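Local coordinates for ribonucleoside triphosphate reductase (Lactobacillus leichmannii, PDB 1L1L), which reduces ribonucleoside triphosphates to deoxyribonucleoside triphosphates as a monomeric, allosterically regulated, B12-dependent class II reductase, at residues 178-183 / 238-243. Sequence-based numbering, arbitrary orientation.
Sequences VDFAID and HFAQTN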
ATOM      1  N   VAL A 178      20.410 -23.808 -11.018  1.00 48.41           N
ATOM      2  CA  VAL A 178      19.270 -24.225 -11.825  1.00 49.18           C
ATOM      3  C   VAL A 178      19.662 -25.553 -12.479  1.00 50.00           C
ATOM      4  O   VAL A 178      20.324 -25.572 -13.516  1.00 49.75           O
ATOM      5  CB  VAL A 178      18.943 -23.186 -12.929  1.00 49.47           C
ATOM      6  CG1 VAL A 178      17.720 -23.628 -13.716  1.00 49.02           C
ATOM      7  CG2 VAL A 178      18.704 -21.809 -12.306  1.00 49.23           C
ATOM      8  N   ASP A 179      19.245 -26.655 -11.858  1.00 50.34           N
ATOM      9  CA  ASP A 179      19.555 -28.003 -12.333  1.00 50.57           C
ATOM     10  C   ASP A 179      18.960 -28.476 -13.656  1.00 50.78           C
ATOM     11  O   ASP A 179      19.633 -29.195 -14.400  1.00 51.17           O
ATOM     12  CB  ASP A 179      19.192 -29.020 -11.251  1.00 50.56           C
ATOM     13  CG  ASP A 179      20.188 -29.040 -10.117  1.00 51.03           C
ATOM     14  OD1 ASP A 179      19.866 -29.609  -9.054  1.00 51.76           O
ATOM     15  OD2 ASP A 179      21.300 -28.497 -10.289  1.00 51.16           O
ATOM     16  N   PHE A 180      17.715 -28.102 -13.955  1.00 50.41           N
ATOM     17  CA  PHE A 180      17.085 -28.555 -15.195  1.00 50.25           C
ATOM     18  C   PHE A 180      16.345 -27.489 -15.983  1.00 49.99           C
ATOM     19  O   PHE A 180      15.590 -26.696 -15.418  1.00 50.91           O
ATOM     20  CB  PHE A 180      16.085 -29.682 -14.900  1.00 50.34           C
ATOM     21  CG  PHE A 180      16.560 -30.671 -13.882  1.00 50.92           C
ATOM     22  CD1 PHE A 180      17.685 -31.456 -14.120  1.00 51.23           C
ATOM     23  CD2 PHE A 180      15.886 -30.816 -12.678  1.00 50.81           C
ATOM     24  CE1 PHE A 180      18.131 -32.368 -13.168  1.00 51.62           C
ATOM     25  CE2 PHE A 180      16.320 -31.725 -11.719  1.00 51.51           C
ATOM     26  CZ  PHE A 180      17.448 -32.504 -11.964  1.00 51.68           C
ATOM     27  N   ALA A 181      16.557 -27.475 -17.294  1.00 49.16           N
ATOM     28  CA  ALA A 181      15.855 -26.541 -18.161  1.00 48.99           C
ATOM     29  C   ALA A 181      14.556 -27.272 -18.461  1.00 48.98           C
ATOM     30  O   ALA A 181      14.573 -28.351 -19.049  1.00 49.66           O
ATOM     31  CB  ALA A 181      16.627 -26.312 -19.438  1.00 48.96           C
ATOM     32  N   ILE A 182      13.434 -26.693 -18.051  1.00 48.18           N
ATOM     33  CA  ILE A 182      12.141 -27.336 -18.251  1.00 47.18           C
ATOM     34  C   ILE A 182      11.454 -27.037 -19.577  1.00 46.33           C
ATOM     35  O   ILE A 182      11.417 -25.898 -20.031  1.00 45.93           O
ATOM     36  CB  ILE A 182      11.164 -26.962 -17.112  1.00 47.41           C
ATOM     37  CG1 ILE A 182      11.766 -27.359 -15.759  1.00 47.10           C
ATOM     38  CG2 ILE A 182       9.815 -27.640 -17.331  1.00 47.36           C
ATOM     39  CD1 ILE A 182      12.074 -28.836 -15.614  1.00 47.24           C
ATOM     40  N   ASP A 183      10.913 -28.085 -20.192  1.00 45.94           N
ATOM     41  CA  ASP A 183      10.179 -27.951 -21.442  1.00 45.19           C
ATOM     42  C   ASP A 183       8.740 -27.685 -21.005  1.00 43.91           C
ATOM     43  O   ASP A 183       8.140 -28.508 -20.307  1.00 44.29           O
ATOM     44  CB  ASP A 183      10.255 -29.248 -22.251  1.00 46.20           C
ATOM     45  CG  ASP A 183       9.532 -29.143 -23.578  1.00 47.11           C
ATOM     46  OD1 ASP A 183       9.785 -28.156 -24.308  1.00 48.40           O
ATOM     47  OD2 ASP A 183       8.715 -30.036 -23.895  1.00 48.22           O
ATOM     48  N   HIS A 238      12.842 -26.978 -11.611  1.00 41.76           N
ATOM     49  CA  HIS A 238      14.141 -26.578 -12.122  1.00 41.50           C
ATOM     50  C   HIS A 238      15.244 -26.972 -11.146  1.00 42.29           C
ATOM     51  O   HIS A 238      16.424 -26.818 -11.455  1.00 42.55           O
ATOM     52  CB  HIS A 238      14.188 -25.059 -12.350  1.00 40.12           C
ATOM     53  CG  HIS A 238      13.470 -24.598 -13.581  1.00 38.52           C
ATOM     54  ND1 HIS A 238      12.096 -24.559 -13.676  1.00 37.17           N
ATOM     55  CD2 HIS A 238      13.940 -24.148 -14.768  1.00 37.91           C
ATOM     56  CE1 HIS A 238      11.751 -24.105 -14.867  1.00 37.18           C
ATOM     57  NE2 HIS A 238      12.851 -23.848 -15.550  1.00 37.51           N
ATOM     58  N   PHE A 239      14.859 -27.488  -9.980  1.00 42.99           N
ATOM     59  CA  PHE A 239      15.823 -27.857  -8.947  1.00 44.88           C
ATOM     60  C   PHE A 239      15.711 -29.300  -8.460  1.00 45.76           C
ATOM     61  O   PHE A 239      14.648 -29.755  -8.028  1.00 45.97           O
ATOM     62  CB  PHE A 239      15.695 -26.889  -7.761  1.00 45.06           C
ATOM     63  CG  PHE A 239      15.731 -25.435  -8.164  1.00 45.51           C
ATOM     64  CD1 PHE A 239      14.611 -24.824  -8.731  1.00 45.40           C
ATOM     65  CD2 PHE A 239      16.900 -24.688  -8.028  1.00 45.55           C
ATOM     66  CE1 PHE A 239      14.656 -23.495  -9.157  1.00 44.89           C
ATOM     67  CE2 PHE A 239      16.957 -23.361  -8.452  1.00 45.21           C
ATOM     68  CZ  PHE A 239      15.835 -22.762  -9.018  1.00 45.44           C
ATOM     69  N   ALA A 240      16.829 -30.014  -8.524  1.00 46.50           N
ATOM     70  CA  ALA A 240      16.879 -31.414  -8.116  1.00 47.45           C
ATOM     71  C   ALA A 240      16.281 -31.699  -6.741  1.00 47.62           C
ATOM     72  O   ALA A 240      15.641 -32.728  -6.543  1.00 47.79           O
ATOM     73  CB  ALA A 240      18.322 -31.913  -8.165  1.00 47.28           C
ATOM     74  N   GLN A 241      16.493 -30.791  -5.795  1.00 48.28           N
ATOM     75  CA  GLN A 241      15.987 -30.958  -4.433  1.00 48.72           C
ATOM     76  C   GLN A 241      14.482 -31.205  -4.382  1.00 48.90           C
ATOM     77  O   GLN A 241      13.982 -31.868  -3.469  1.00 49.08           O
ATOM     78  CB  GLN A 241      16.316 -29.716  -3.606  1.00 49.69           C
ATOM     79  CG  GLN A 241      15.568 -28.471  -4.061  1.00 50.39           C
ATOM     80  CD  GLN A 241      15.987 -27.230  -3.301  1.00 51.58           C
ATOM     81  OE1 GLN A 241      17.107 -26.748  -3.456  1.00 52.88           O
ATOM     82  NE2 GLN A 241      15.090 -26.711  -2.467  1.00 52.16           N
ATOM     83  N   THR A 242      13.763 -30.658  -5.356  1.00 49.11           N
ATOM     84  CA  THR A 242      12.313 -30.808  -5.422  1.00 49.53           C
ATOM     85  C   THR A 242      11.900 -31.445  -6.743  1.00 50.24           C
ATOM     86  O   THR A 242      10.823 -31.163  -7.270  1.00 49.79           O
ATOM     87  CB  THR A 242      11.604 -29.440  -5.285  1.00 48.83           C
ATOM     88  OG1 THR A 242      12.204 -28.498  -6.179  1.00 47.87           O
ATOM     89  CG2 THR A 242      11.717 -28.921  -3.867  1.00 49.17           C
ATOM     90  N   ASN A 243      12.768 -32.304  -7.271  1.00 51.20           N
ATOM     91  CA  ASN A 243      12.514 -32.996  -8.528  1.00 52.55           C
ATOM     92  C   ASN A 243      13.445 -34.201  -8.666  1.00 53.79           C
ATOM     93  O   ASN A 243      14.300 -34.250  -9.557  1.00 53.57           O
ATOM     94  CB  ASN A 243      12.720 -32.049  -9.711  1.00 51.75           C
ATOM     95  CG  ASN A 243      12.323 -32.677 -11.033  1.00 52.10           C
ATOM     96  OD1 ASN A 243      11.827 -33.809 -11.073  1.00 52.85           O
ATOM     97  ND2 ASN A 243      12.532 -31.949 -12.121  1.00 50.67           N
TER
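Ile182 lays its CG1 over one face of the His238 imidazole, a CH-pi contact with the carbon 3.5 Å from the ring centroid and 17° off the normal. Ile182 CG1 stands anti to its own carbonyl carbon (chi1 -57°), which places it over the ring, offset toward ND1 and CE1. Val178 reaches the same imidazole at its edge, where CG1 comes within 4.0 Å of His238 CD2. The Phe180 ring has Asp179 CB over the centre of one face; its far end meets Ala240, with Phe180 CZ 3.9 Å from Ala240 CB. Asn243 turns its amide 78° to this phenyl plane and brings ND2 to 3.6 Å from Phe180 CD2, but that nitrogen spends its hydrogens on the carbonyls of Leu237 and Lys247.

Two hydrogen bonds tie the loops together. Phe180 N donates to His238 O at 3.1 Å. Asp179 OD1 takes the amide of Ala240 on the anti side of the carboxylate. That amide belongs to the first residue of the short 3-10 turn 240-241, so the carboxylate receives the N-H of the residue that opens the turn.

The contact joins the loop leading into strand 183-187 to the one following helix 224-236, at the periphery of the monomer; residues 238-243 fall in the insertion domain of the B12-dependent reductases. His238 is gripped at both nitrogens, ND1 by Leu234 O and NE2 by Asn289 OD1, which probably fixes the ring's rotation and keeps its face against Ile182. If both ring nitrogens donate, as these oxygen partners suggest, the imidazole may carry a positive charge despite its burial.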